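Local atomic coordinates of 3-deoxy-manno-octulosonate cytidylyltransferase (Escherichia coli, PDB entry 1GQC), a protein that activates the eight-carbon sugar KDO by reacting it with CTP to give CMP-KDO and diphosphate, for building bacterial lipopolysaccharide. Residues A[75-80]-A[181-186]; A[91-96]-A[175-180]; A[127-132]-A[169-174]. One frame throughout, in Å; residues are numbered along the deposited sequence.

Contact 1: A[75-80]-A[181-186]; sequences SGTDRL and DVLQNY. With CMK (cytidine 5'-monophosphate 3-deoxy-beta-D-gulo-oct-2-ulo-pyranosonic acid), chain D.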
loop_
_atom_site.group_PDB
_atom_site.type_symbol
_atom_site.label_atom_id
_atom_site.label_comp_id
_atom_site.label_asym_id
_atom_site.label_seq_id
_atom_site.Cartn_x
_atom_site.Cartn_y
_atom_site.Cartn_z
ATOM N N SER A 75 12.418 17.114 5.789
ATOM C CA SER A 75 11.257 16.732 6.600
ATOM C C SER A 75 11.502 16.801 8.113
ATOM O O SER A 75 12.628 17.000 8.571
ATOM C CB SER A 75 10.801 15.313 6.246
ATOM O OG SER A 75 11.721 14.340 6.721
ATOM N N GLY A 76 10.425 16.637 8.880
ATOM C CA GLY A 76 10.531 16.645 10.319
ATOM C C GLY A 76 11.379 15.471 10.758
ATOM O O GLY A 76 12.246 15.629 11.611
ATOM N N THR A 77 11.148 14.299 10.175
ATOM C CA THR A 77 11.919 13.113 10.530
ATOM C C THR A 77 13.412 13.282 10.235
ATOM O O THR A 77 14.260 12.778 10.993
ATOM C CB THR A 77 11.418 11.891 9.791
ATOM O OG1 THR A 77 10.035 11.690 10.097
ATOM C CG2 THR A 77 12.213 10.670 10.191
ATOM N N ASP A 78 13.739 13.965 9.135
ATOM C CA ASP A 78 15.142 14.211 8.806
ATOM C C ASP A 78 15.693 15.122 9.912
ATOM O O ASP A 78 16.803 14.910 10.413
ATOM C CB ASP A 78 15.300 14.901 7.431
ATOM C CG ASP A 78 15.057 13.954 6.251
ATOM O OD1 ASP A 78 15.747 12.905 6.179
ATOM O OD2 ASP A 78 14.185 14.262 5.396
ATOM N N ARG A 79 14.903 16.117 10.312
ATOM C CA ARG A 79 15.328 17.042 11.353
ATOM C C ARG A 79 15.579 16.314 12.678
ATOM O O ARG A 79 16.505 16.667 13.406
ATOM C CB ARG A 79 14.284 18.149 11.555
ATOM C CG ARG A 79 14.723 19.280 12.526
ATOM C CD ARG A 79 13.649 20.386 12.697
ATOM N NE ARG A 79 13.166 20.915 11.420
ATOM C CZ ARG A 79 13.931 21.542 10.539
ATOM N NH1 ARG A 79 15.221 21.732 10.798
ATOM N NH2 ARG A 79 13.423 21.947 9.390
ATOM N N LEU A 80 14.766 15.304 12.992
ATOM C CA LEU A 80 14.951 14.550 14.236
ATOM C C LEU A 80 16.251 13.738 14.235
ATOM O O LEU A 80 16.816 13.440 15.288
ATOM C CB LEU A 80 13.772 13.603 14.473
ATOM C CG LEU A 80 12.756 14.005 15.547
ATOM C CD1 LEU A 80 12.044 15.277 15.147
ATOM C CD2 LEU A 80 11.777 12.878 15.752
ATOM N N ASP A 181 17.643 3.023 15.976
ATOM C CA ASP A 181 18.270 2.573 14.746
ATOM C C ASP A 181 17.549 3.020 13.457
ATOM O O ASP A 181 18.190 3.181 12.409
ATOM C CB ASP A 181 18.486 1.055 14.775
ATOM C CG ASP A 181 17.204 0.283 14.735
ATOM O OD1 ASP A 181 16.586 0.092 15.803
ATOM O OD2 ASP A 181 16.815 -0.129 13.623
ATOM N N VAL A 182 16.239 3.246 13.527
ATOM C CA VAL A 182 15.491 3.727 12.364
ATOM C C VAL A 182 16.044 5.102 11.900
ATOM O O VAL A 182 16.322 5.323 10.712
ATOM C CB VAL A 182 13.986 3.893 12.713
ATOM C CG1 VAL A 182 13.257 4.648 11.599
ATOM C CG2 VAL A 182 13.362 2.541 12.959
ATOM N N LEU A 183 16.186 6.017 12.855
ATOM C CA LEU A 183 16.677 7.368 12.605
ATOM C C LEU A 183 18.147 7.420 12.188
ATOM O O LEU A 183 18.531 8.231 11.349
ATOM C CB LEU A 183 16.503 8.220 13.866
ATOM C CG LEU A 183 15.086 8.439 14.413
ATOM C CD1 LEU A 183 15.186 9.175 15.727
ATOM C CD2 LEU A 183 14.226 9.218 13.417
ATOM N N GLN A 184 18.967 6.571 12.801
ATOM C CA GLN A 184 20.393 6.539 12.504
ATOM C C GLN A 184 20.662 6.376 11.023
ATOM O O GLN A 184 21.725 6.753 10.541
ATOM C CB GLN A 184 21.101 5.429 13.290
ATOM C CG GLN A 184 21.300 5.764 14.747
ATOM C CD GLN A 184 22.056 4.679 15.499
ATOM O OE1 GLN A 184 21.733 3.499 15.398
ATOM N NE2 GLN A 184 23.062 5.081 16.268
ATOM N N ASN A 185 19.715 5.810 10.293
ATOM C CA ASN A 185 19.932 5.682 8.864
ATOM C C ASN A 185 18.712 6.028 8.039
ATOM O O ASN A 185 18.477 5.448 6.986
ATOM C CB ASN A 185 20.462 4.287 8.514
ATOM C CG ASN A 185 19.682 3.191 9.166
ATOM O OD1 ASN A 185 20.212 2.110 9.411
ATOM N ND2 ASN A 185 18.408 3.454 9.451
ATOM N N TYR A 186 17.948 7.004 8.510
ATOM C CA TYR A 186 16.762 7.421 7.797
ATOM C C TYR A 186 17.153 8.344 6.661
ATOM O O TYR A 186 16.525 8.359 5.597
ATOM C CB TYR A 186 15.814 8.157 8.727
ATOM C CG TYR A 186 14.632 8.732 8.002
ATOM C CD1 TYR A 186 13.578 7.921 7.602
ATOM C CD2 TYR A 186 14.556 10.097 7.731
ATOM C CE1 TYR A 186 12.467 8.457 6.959
ATOM C CE2 TYR A 186 13.458 10.638 7.087
ATOM C CZ TYR A 186 12.409 9.813 6.707
ATOM O OH TYR A 186 11.287 10.346 6.106
HETATM N N1C CMK D . 8.890 20.163 9.023
HETATM C C2C CMK D . 10.227 20.342 9.231
HETATM N N3C CMK D . 11.115 20.529 8.088
HETATM C C4C CMK D . 10.685 20.536 6.862
HETATM C C5C CMK D . 9.222 20.341 6.660
HETATM C C6C CMK D . 8.406 20.165 7.724
HETATM O O2C CMK D . 10.738 20.352 10.336
HETATM N N4C CMK D . 11.481 20.702 5.836
HETATM C "C1'" CMK D . 7.986 19.960 10.172
HETATM C "C2'" CMK D . 6.737 20.872 10.193
HETATM O "O2'" CMK D . 7.089 22.176 10.691
HETATM C "C3'" CMK D . 5.751 20.099 11.079
HETATM C "C4'" CMK D . 6.200 18.630 10.892
HETATM O "O4'" CMK D . 7.441 18.649 10.198
HETATM O "O3'" CMK D . 5.895 20.444 12.479
HETATM C "C5'" CMK D . 5.235 17.743 10.082
HETATM O "O5'" CMK D . 4.829 18.339 8.861
HETATM P PA CMK D . 3.409 18.540 8.167
HETATM O O1A CMK D . 2.522 19.499 8.903
HETATM O O2A CMK D . 3.623 19.059 6.781
HETATM O O6 CMK D . 2.095 14.875 7.837
HETATM C C2 CMK D . 2.699 16.031 7.187
HETATM O O2 CMK D . 2.660 17.140 8.082
HETATM C C3 CMK D . 4.170 15.705 6.749
HETATM C C4 CMK D . 4.171 14.444 5.841
HETATM O O4 CMK D . 5.517 14.168 5.441
HETATM C C5 CMK D . 3.541 13.242 6.646
HETATM C C6 CMK D . 2.070 13.646 7.038
HETATM C C7 CMK D . 1.369 12.524 7.844
HETATM C C1 CMK D . 1.790 16.542 6.035
HETATM O O1X CMK D . 0.568 16.905 6.382
HETATM O O1Y CMK D . 2.147 16.635 4.875
HETATM O O5 CMK D . 4.298 12.971 7.850
HETATM C C8 CMK D . 0.159 13.069 8.676
HETATM O O8 CMK D . -0.662 13.884 7.831
HETATM O O7 CMK D . 0.901 11.532 6.915
#
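Thr77 and Tyr186 join the first turn of helix 76-84 to the residues just beyond helix 180-184, on one flank of the central sheet of this GT-A-type cytidylyltransferase fold. The apolar part is a CH-pi contact. Thr77 CG2 stands 3.4 Å from the centroid of the Tyr186 ring and only 16° off its normal, so the methyl group sits over one face. With CG2 anti to its own backbone N, the threonine puts its methyl on the ring, while OG1 hydrogen-bonds to Tyr178 and Glu201. The same methyl also meets Leu183, whose CD2 lies 4.1 Å from Thr77 CG2.

Asp78 adds a polar contact at the CD2-CE2 side of the ring. The side chains of Asp78 and Tyr186 cross at about a right angle, with carboxylate and ring planes 45° apart, and Asp78 OD1 comes within 3.3 Å of Tyr186 CE2. That oxygen is held by a salt bridge to Arg204 and a hydrogen bond from Ser187; since Arg204 also binds Tyr186 O, one guanidinium grips both segments.

The helix start is capped from within. Ser75 occupies the N-cap, and its OG accepts from Asp78 N at 3.2 Å. In turn Ser75 OG donates to Asp78 OD2 at 2.8 Å, arriving from above the carboxylate plane. The serine hydroxyl thus ties the backbone and the side chain of Asp78 together.

Within 75-80, Arg79 reads the cytosine of bound CMP-KDO. Its chain bends at chi3, and NH1 is further held by Thr69 and Arg70. The guanidinium approaches the base edge-on: Arg79 NE donates to CMK O2C at 2.7 Å, with an angle of 161° at the hydrogen, and Arg79 NH2 donates to CMK N3C at 3.0 Å.

Contact 2: A[91-96]-A[175-180]; sequences IYINLQ and IYAYRR. With MG (magnesium ion), chain C; CMK (cytidine 5'-monophosphate 3-deoxy-beta-D-gulo-oct-2-ulo-pyranosonic acid), chain D.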
loop_
_atom_site.group_PDB
_atom_site.type_symbol
_atom_site.label_atom_id
_atom_site.label_comp_id
_atom_site.label_asym_id
_atom_site.label_seq_id
_atom_site.Cartn_x
_atom_site.Cartn_y
_atom_site.Cartn_z
ATOM N N ILE A 91 13.922 5.282 22.175
ATOM C CA ILE A 91 12.742 5.605 21.377
ATOM C C ILE A 91 12.592 7.129 21.226
ATOM O O ILE A 91 12.756 7.882 22.187
ATOM C CB ILE A 91 11.458 5.015 22.045
ATOM C CG1 ILE A 91 11.638 3.515 22.228
ATOM C CG2 ILE A 91 10.195 5.311 21.189
ATOM C CD1 ILE A 91 10.456 2.836 22.845
ATOM N N TYR A 92 12.312 7.571 20.006
ATOM C CA TYR A 92 12.132 8.987 19.711
ATOM C C TYR A 92 10.717 9.162 19.203
ATOM O O TYR A 92 10.268 8.429 18.315
ATOM C CB TYR A 92 13.105 9.481 18.616
ATOM C CG TYR A 92 14.571 9.477 19.007
ATOM C CD1 TYR A 92 15.345 8.329 18.882
ATOM C CD2 TYR A 92 15.180 10.621 19.527
ATOM C CE1 TYR A 92 16.687 8.321 19.262
ATOM C CE2 TYR A 92 16.523 10.619 19.919
ATOM C CZ TYR A 92 17.263 9.467 19.782
ATOM O OH TYR A 92 18.572 9.440 20.190
ATOM N N ILE A 93 10.021 10.131 19.780
ATOM C CA ILE A 93 8.656 10.445 19.402
ATOM C C ILE A 93 8.633 11.802 18.731
ATOM O O ILE A 93 9.067 12.809 19.302
ATOM C CB ILE A 93 7.756 10.494 20.614
ATOM C CG1 ILE A 93 7.645 9.088 21.205
ATOM C CG2 ILE A 93 6.400 11.057 20.237
ATOM C CD1 ILE A 93 6.877 9.027 22.531
ATOM N N ASN A 94 8.131 11.810 17.504
ATOM C CA ASN A 94 8.033 13.020 16.707
ATOM C C ASN A 94 6.602 13.541 16.884
ATOM O O ASN A 94 5.655 12.896 16.462
ATOM C CB ASN A 94 8.339 12.665 15.229
ATOM C CG ASN A 94 8.197 13.843 14.272
ATOM O OD1 ASN A 94 7.651 14.886 14.619
ATOM N ND2 ASN A 94 8.680 13.661 13.041
ATOM N N LEU A 95 6.456 14.681 17.550
ATOM C CA LEU A 95 5.144 15.303 17.759
ATOM C C LEU A 95 5.068 16.555 16.917
ATOM O O LEU A 95 5.916 17.426 17.064
ATOM C CB LEU A 95 4.952 15.743 19.211
ATOM C CG LEU A 95 4.450 14.797 20.278
ATOM C CD1 LEU A 95 4.312 15.562 21.590
ATOM C CD2 LEU A 95 3.104 14.244 19.862
ATOM N N GLN A 96 4.050 16.680 16.075
ATOM C CA GLN A 96 3.918 17.866 15.233
ATOM C C GLN A 96 3.725 19.142 16.030
ATOM O O GLN A 96 2.963 19.158 16.989
ATOM C CB GLN A 96 2.777 17.668 14.254
ATOM C CG GLN A 96 3.111 16.589 13.266
ATOM C CD GLN A 96 2.186 16.569 12.077
ATOM O OE1 GLN A 96 1.773 17.613 11.570
ATOM N NE2 GLN A 96 1.871 15.375 11.603
ATOM N N ILE A 175 1.767 11.494 14.079
ATOM C CA ILE A 175 2.655 11.393 15.232
ATOM C C ILE A 175 3.444 10.124 15.010
ATOM O O ILE A 175 2.873 9.115 14.601
ATOM C CB ILE A 175 1.894 11.228 16.544
ATOM C CG1 ILE A 175 0.988 12.429 16.768
ATOM C CG2 ILE A 175 2.874 11.058 17.692
ATOM C CD1 ILE A 175 0.231 12.380 18.082
ATOM N N TYR A 176 4.748 10.163 15.269
ATOM C CA TYR A 176 5.551 8.973 15.077
ATOM C C TYR A 176 6.453 8.642 16.267
ATOM O O TYR A 176 6.933 9.520 16.994
ATOM C CB TYR A 176 6.446 9.099 13.839
ATOM C CG TYR A 176 5.767 9.381 12.519
ATOM C CD1 TYR A 176 5.716 10.678 12.011
ATOM C CD2 TYR A 176 5.289 8.343 11.719
ATOM C CE1 TYR A 176 5.230 10.938 10.738
ATOM C CE2 TYR A 176 4.796 8.587 10.441
ATOM C CZ TYR A 176 4.772 9.890 9.950
ATOM O OH TYR A 176 4.320 10.162 8.676
ATOM N N ALA A 177 6.685 7.351 16.442
ATOM C CA ALA A 177 7.577 6.857 17.467
ATOM C C ALA A 177 8.532 5.954 16.695
ATOM O O ALA A 177 8.074 5.087 15.936
ATOM C CB ALA A 177 6.814 6.059 18.478
ATOM N N TYR A 178 9.842 6.167 16.855
ATOM C CA TYR A 178 10.809 5.323 16.163
ATOM C C TYR A 178 11.915 4.791 17.081
ATOM O O TYR A 178 12.333 5.441 18.035
ATOM C CB TYR A 178 11.513 6.049 15.007
ATOM C CG TYR A 178 10.873 7.287 14.416
ATOM C CD1 TYR A 178 10.556 7.347 13.054
ATOM C CD2 TYR A 178 10.710 8.443 15.177
ATOM C CE1 TYR A 178 10.106 8.521 12.471
ATOM C CE2 TYR A 178 10.261 9.628 14.607
ATOM C CZ TYR A 178 9.960 9.661 13.252
ATOM O OH TYR A 178 9.516 10.836 12.691
ATOM N N ARG A 179 12.387 3.590 16.779
ATOM C CA ARG A 179 13.503 3.011 17.507
ATOM C C ARG A 179 14.684 3.889 17.063
ATOM O O ARG A 179 14.649 4.479 15.975
ATOM C CB ARG A 179 13.776 1.592 17.018
ATOM C CG ARG A 179 13.884 0.566 18.088
ATOM C CD ARG A 179 12.528 -0.008 18.349
ATOM N NE ARG A 179 12.294 -0.206 19.773
ATOM C CZ ARG A 179 11.187 -0.743 20.276
ATOM N NH1 ARG A 179 10.209 -1.144 19.461
ATOM N NH2 ARG A 179 11.060 -0.858 21.598
ATOM N N ARG A 180 15.738 3.953 17.876
ATOM C CA ARG A 180 16.920 4.750 17.533
ATOM C C ARG A 180 17.543 4.322 16.211
ATOM O O ARG A 180 17.916 5.166 15.404
ATOM C CB ARG A 180 17.977 4.656 18.637
ATOM C CG ARG A 180 19.259 5.444 18.371
ATOM C CD ARG A 180 20.181 5.374 19.588
ATOM N NE ARG A 180 21.496 5.960 19.345
ATOM C CZ ARG A 180 21.819 7.236 19.566
ATOM N NH1 ARG A 180 20.908 8.073 20.045
ATOM N NH2 ARG A 180 23.054 7.674 19.300
HETATM MG MG MG C . 0.429 19.358 10.224
HETATM N N1C CMK D . 8.890 20.163 9.023
HETATM C C2C CMK D . 10.227 20.342 9.231
HETATM N N3C CMK D . 11.115 20.529 8.088
HETATM C C4C CMK D . 10.685 20.536 6.862
HETATM C C5C CMK D . 9.222 20.341 6.660
HETATM C C6C CMK D . 8.406 20.165 7.724
HETATM O O2C CMK D . 10.738 20.352 10.336
HETATM N N4C CMK D . 11.481 20.702 5.836
HETATM C "C1'" CMK D . 7.986 19.960 10.172
HETATM C "C2'" CMK D . 6.737 20.872 10.193
HETATM O "O2'" CMK D . 7.089 22.176 10.691
HETATM C "C3'" CMK D . 5.751 20.099 11.079
HETATM C "C4'" CMK D . 6.200 18.630 10.892
HETATM O "O4'" CMK D . 7.441 18.649 10.198
HETATM O "O3'" CMK D . 5.895 20.444 12.479
HETATM C "C5'" CMK D . 5.235 17.743 10.082
HETATM O "O5'" CMK D . 4.829 18.339 8.861
HETATM P PA CMK D . 3.409 18.540 8.167
HETATM O O1A CMK D . 2.522 19.499 8.903
HETATM O O2A CMK D . 3.623 19.059 6.781
HETATM O O6 CMK D . 2.095 14.875 7.837
HETATM C C2 CMK D . 2.699 16.031 7.187
HETATM O O2 CMK D . 2.660 17.140 8.082
HETATM C C3 CMK D . 4.170 15.705 6.749
HETATM C C4 CMK D . 4.171 14.444 5.841
HETATM O O4 CMK D . 5.517 14.168 5.441
HETATM C C5 CMK D . 3.541 13.242 6.646
HETATM C C6 CMK D . 2.070 13.646 7.038
HETATM C C7 CMK D . 1.369 12.524 7.844
HETATM C C1 CMK D . 1.790 16.542 6.035
HETATM O O1X CMK D . 0.568 16.905 6.382
HETATM O O1Y CMK D . 2.147 16.635 4.875
HETATM O O5 CMK D . 4.298 12.971 7.850
HETATM C C8 CMK D . 0.159 13.069 8.676
HETATM O O8 CMK D . -0.662 13.884 7.831
HETATM O O7 CMK D . 0.901 11.532 6.915
HETATM O O HOH W 1 -0.686 19.905 8.293
HETATM O O HOH W 2 -0.787 17.262 9.398
#
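Asn94 and Tyr178, side chains on the same face of the sheet, meet with amide and phenol ring nearly coplanar, their planes 30° apart. Asn94 ND2 donates to Tyr178 OH at 3.0 Å, and the oxygen lies in the amide plane. CG, anti to the backbone N (chi1 177°), carries ND2 to that oxygen, and Asn94 CB lies 3.6 Å from Tyr178 CE2. The phenol oxygen is gripped a second time, by Thr77.

Where strand 169-179 ends, Tyr92, on this face, and Arg180, from the following helix, run side by side. The extended arginine passes along the ring, its CB 3.9 Å from Tyr92 CE1, while Tyr92 OH is hydrogen-bonded to Val87 O.

On the other face, Ile91 and Ile93 lie against Ala177, Ile93 CG1 coming to 4.2 Å from Ala177 CB, and helix 104-116 packs over them with Met114 and Leu111. Past the paired residues, Leu95 and Ile175 lie side by side, Leu95 CD2 3.9 Å from Ile175 CD1.

Beyond the strand, Gln96 stretches toward the ligand, and its OE1 binds magnesium at 2.6 Å together with CMK O1A and two waters. Reciprocal backbone bonds at Tyr92-Tyr178 and Asn94-Tyr176 make this a regular antiparallel pair, and strand 91-94 pairs in parallel with strand 3-8 on its other side: the mixed-sheet core of a GT-A-type nucleotidyltransferase, with the metal site just past the strand's C-terminal end.

Contact 3: A[127-132]-A[169-174]; sequences HAISAA and YLKHVG. With CMK (cytidine 5'-monophosphate 3-deoxy-beta-D-gulo-oct-2-ulo-pyranosonic acid), chain D.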
loop_
_atom_site.group_PDB
_atom_site.type_symbol
_atom_site.label_atom_id
_atom_site.label_comp_id
_atom_site.label_asym_id
_atom_site.label_seq_id
_atom_site.Cartn_x
_atom_site.Cartn_y
_atom_site.Cartn_z
ATOM N N HIS A 127 -7.285 7.249 13.130
ATOM C CA HIS A 127 -8.643 7.215 13.676
ATOM C C HIS A 127 -9.698 7.221 12.566
ATOM O O HIS A 127 -9.477 7.785 11.501
ATOM C CB HIS A 127 -8.863 8.375 14.658
ATOM C CG HIS A 127 -9.121 9.693 14.000
ATOM N ND1 HIS A 127 -10.269 9.953 13.288
ATOM C CD2 HIS A 127 -8.387 10.830 13.970
ATOM C CE1 HIS A 127 -10.235 11.198 12.847
ATOM N NE2 HIS A 127 -9.101 11.752 13.246
ATOM N N ALA A 128 -10.841 6.592 12.818
ATOM C CA ALA A 128 -11.910 6.499 11.812
ATOM C C ALA A 128 -12.450 7.828 11.267
ATOM O O ALA A 128 -12.603 8.804 12.011
ATOM C CB ALA A 128 -13.086 5.654 12.372
ATOM N N ILE A 129 -12.739 7.855 9.966
ATOM C CA ILE A 129 -13.297 9.050 9.314
ATOM C C ILE A 129 -14.309 8.685 8.248
ATOM O O ILE A 129 -14.319 7.550 7.732
ATOM C CB ILE A 129 -12.227 9.971 8.611
ATOM C CG1 ILE A 129 -11.454 9.182 7.543
ATOM C CG2 ILE A 129 -11.308 10.604 9.653
ATOM C CD1 ILE A 129 -10.441 10.029 6.728
ATOM N N SER A 130 -15.141 9.681 7.931
ATOM C CA SER A 130 -16.193 9.562 6.936
ATOM C C SER A 130 -15.567 9.610 5.559
ATOM O O SER A 130 -14.454 10.137 5.378
ATOM C CB SER A 130 -17.194 10.715 7.075
ATOM O OG SER A 130 -16.687 11.945 6.573
ATOM N N ALA A 131 -16.268 9.054 4.584
ATOM C CA ALA A 131 -15.760 9.053 3.228
ATOM C C ALA A 131 -15.584 10.485 2.750
ATOM O O ALA A 131 -14.650 10.789 2.011
ATOM C CB ALA A 131 -16.730 8.311 2.301
ATOM N N ALA A 132 -16.482 11.368 3.165
ATOM C CA ALA A 132 -16.408 12.754 2.734
ATOM C C ALA A 132 -15.154 13.430 3.249
ATOM O O ALA A 132 -14.532 14.223 2.527
ATOM C CB ALA A 132 -17.632 13.517 3.183
ATOM N N TYR A 169 -12.853 4.315 6.170
ATOM C CA TYR A 169 -11.661 5.144 6.101
ATOM C C TYR A 169 -10.952 5.422 7.426
ATOM O O TYR A 169 -11.576 5.655 8.469
ATOM C CB TYR A 169 -12.008 6.461 5.393
ATOM C CG TYR A 169 -12.340 6.239 3.936
ATOM C CD1 TYR A 169 -11.320 6.085 2.988
ATOM C CD2 TYR A 169 -13.669 6.071 3.515
ATOM C CE1 TYR A 169 -11.603 5.759 1.664
ATOM C CE2 TYR A 169 -13.971 5.749 2.190
ATOM C CZ TYR A 169 -12.929 5.589 1.266
ATOM O OH TYR A 169 -13.200 5.230 -0.039
ATOM N N LEU A 170 -9.628 5.362 7.374
ATOM C CA LEU A 170 -8.789 5.643 8.535
ATOM C C LEU A 170 -7.904 6.839 8.203
ATOM O O LEU A 170 -7.166 6.838 7.202
ATOM C CB LEU A 170 -7.894 4.446 8.880
ATOM C CG LEU A 170 -8.584 3.224 9.481
ATOM C CD1 LEU A 170 -7.553 2.130 9.766
ATOM C CD2 LEU A 170 -9.325 3.631 10.746
ATOM N N LYS A 171 -7.990 7.880 9.020
ATOM C CA LYS A 171 -7.158 9.055 8.797
ATOM C C LYS A 171 -5.836 8.876 9.549
ATOM O O LYS A 171 -5.817 8.361 10.666
ATOM C CB LYS A 171 -7.850 10.325 9.282
ATOM C CG LYS A 171 -6.856 11.411 9.681
ATOM C CD LYS A 171 -7.522 12.720 10.067
ATOM C CE LYS A 171 -6.460 13.752 10.472
ATOM N NZ LYS A 171 -7.001 15.114 10.760
ATOM N N HIS A 172 -4.732 9.294 8.937
ATOM C CA HIS A 172 -3.445 9.152 9.587
ATOM C C HIS A 172 -3.142 10.352 10.468
ATOM O O HIS A 172 -3.148 11.504 10.016
ATOM C CB HIS A 172 -2.302 9.034 8.578
ATOM C CG HIS A 172 -0.940 8.961 9.213
ATOM N ND1 HIS A 172 0.193 9.479 8.617
ATOM C CD2 HIS A 172 -0.527 8.414 10.384
ATOM C CE1 HIS A 172 1.242 9.255 9.393
ATOM N NE2 HIS A 172 0.832 8.609 10.472
ATOM N N VAL A 173 -2.877 10.083 11.735
ATOM C CA VAL A 173 -2.516 11.136 12.657
ATOM C C VAL A 173 -0.993 11.185 12.624
ATOM O O VAL A 173 -0.323 10.223 13.016
ATOM C CB VAL A 173 -3.010 10.826 14.070
ATOM C CG1 VAL A 173 -2.490 11.870 15.045
ATOM C CG2 VAL A 173 -4.534 10.808 14.080
ATOM N N GLY A 174 -0.457 12.308 12.148
ATOM C CA GLY A 174 0.982 12.476 11.994
ATOM C C GLY A 174 1.926 12.451 13.181
ATOM O O GLY A 174 2.809 13.297 13.284
HETATM N N1C CMK D . 8.890 20.163 9.023
HETATM C C2C CMK D . 10.227 20.342 9.231
HETATM N N3C CMK D . 11.115 20.529 8.088
HETATM C C4C CMK D . 10.685 20.536 6.862
HETATM C C5C CMK D . 9.222 20.341 6.660
HETATM C C6C CMK D . 8.406 20.165 7.724
HETATM O O2C CMK D . 10.738 20.352 10.336
HETATM N N4C CMK D . 11.481 20.702 5.836
HETATM C "C1'" CMK D . 7.986 19.960 10.172
HETATM C "C2'" CMK D . 6.737 20.872 10.193
HETATM O "O2'" CMK D . 7.089 22.176 10.691
HETATM C "C3'" CMK D . 5.751 20.099 11.079
HETATM C "C4'" CMK D . 6.200 18.630 10.892
HETATM O "O4'" CMK D . 7.441 18.649 10.198
HETATM O "O3'" CMK D . 5.895 20.444 12.479
HETATM C "C5'" CMK D . 5.235 17.743 10.082
HETATM O "O5'" CMK D . 4.829 18.339 8.861
HETATM P PA CMK D . 3.409 18.540 8.167
HETATM O O1A CMK D . 2.522 19.499 8.903
HETATM O O2A CMK D . 3.623 19.059 6.781
HETATM O O6 CMK D . 2.095 14.875 7.837
HETATM C C2 CMK D . 2.699 16.031 7.187
HETATM O O2 CMK D . 2.660 17.140 8.082
HETATM C C3 CMK D . 4.170 15.705 6.749
HETATM C C4 CMK D . 4.171 14.444 5.841
HETATM O O4 CMK D . 5.517 14.168 5.441
HETATM C C5 CMK D . 3.541 13.242 6.646
HETATM C C6 CMK D . 2.070 13.646 7.038
HETATM C C7 CMK D . 1.369 12.524 7.844
HETATM C C1 CMK D . 1.790 16.542 6.035
HETATM O O1X CMK D . 0.568 16.905 6.382
HETATM O O1Y CMK D . 2.147 16.635 4.875
HETATM O O5 CMK D . 4.298 12.971 7.850
HETATM C C8 CMK D . 0.159 13.069 8.676
HETATM O O8 CMK D . -0.662 13.884 7.831
HETATM O O7 CMK D . 0.901 11.532 6.915
HETATM O O HOH W 3 -8.784 14.495 12.993
HETATM O O HOH W 4 -15.226 5.132 6.810
#
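His127 opens the contact as the hydrogen-bonded partner of Lys171, each backbone N donating to the other's O; Lys171 N reaches His127 O at 2.9 Å. Their side chains lie side by side and point the same way. With CG placed between the backbone N and the carbonyl carbon (chi1 79°), the imidazole sits along the lysine chain, with CB of Lys171 over one ring face and His127 NE2 3.7 Å from Lys171 CD. A local bond fixes the turn of the ring: His127 ND1 donates to Ala128 O at 2.9 Å, with that oxygen in the ring plane. His127 NE2 meets a water in the ring plane at 2.8 Å, which also accepts from Lys171 NZ and so bridges the two side-chain ends. Val173 CG2 also touches His127 CD2, the side chains crossing at about a right angle.

Ala128 forms the non-hydrogen-bonded pair with Leu170, whose CD2 branch packs against the alanine backbone. The strand of Leu170 is the long strand 169-179, which on its other side pairs with strand 141-144 in the mixed sheet of the GT-A-type fold. On that strand His172 points away from 127-132 toward the sugar pocket. Its ND1 shares a hydrogen bond with CMK O7 at 2.8 Å, while NE2 is bonded to Thr124.

Ile129 N donates to Tyr169 O at 2.9 Å. The short axes of 127-129 and 169-174 make an angle of 127°, well short of antiparallel, and a water links Ile129 O to Tyr169 N. The isoleucine side chain crosses both neighbours at about right angles: CG1 packs on Tyr169 CB, and Ile129 CG2 lies 3.5 Å from Lys171 CB. After Ser130, which hydrogen-bonds to Glu133 N, Ala131 CA lies oblique to the Tyr169 ring and Ala131 CB is 3.8 Å from Tyr169 CE2.

From the N terminus the chain passes first through 75-80, then 91-96, then 127-132, and it meets these in reverse order on the way back: 169-174, 175-180 and 181-186 follow one another directly. Contact 3 therefore closes the innermost loop, contact 2 encloses it and contact 1 encloses both, with no crossing. Contacts 2 and 3 share strand 169-179, which links strand 91-94 to strand 122-129, and Gln96 NE2 bonding Gly174 O joins them. Contact 1 lies on the sheet flank beside contact 2, where Leu80 packs on Asn94 and Leu183 on Tyr92. All three border CMP-KDO: contact 1 at the base, contact 2 at the magnesium, phosphate and sugar, contact 3 at the sugar.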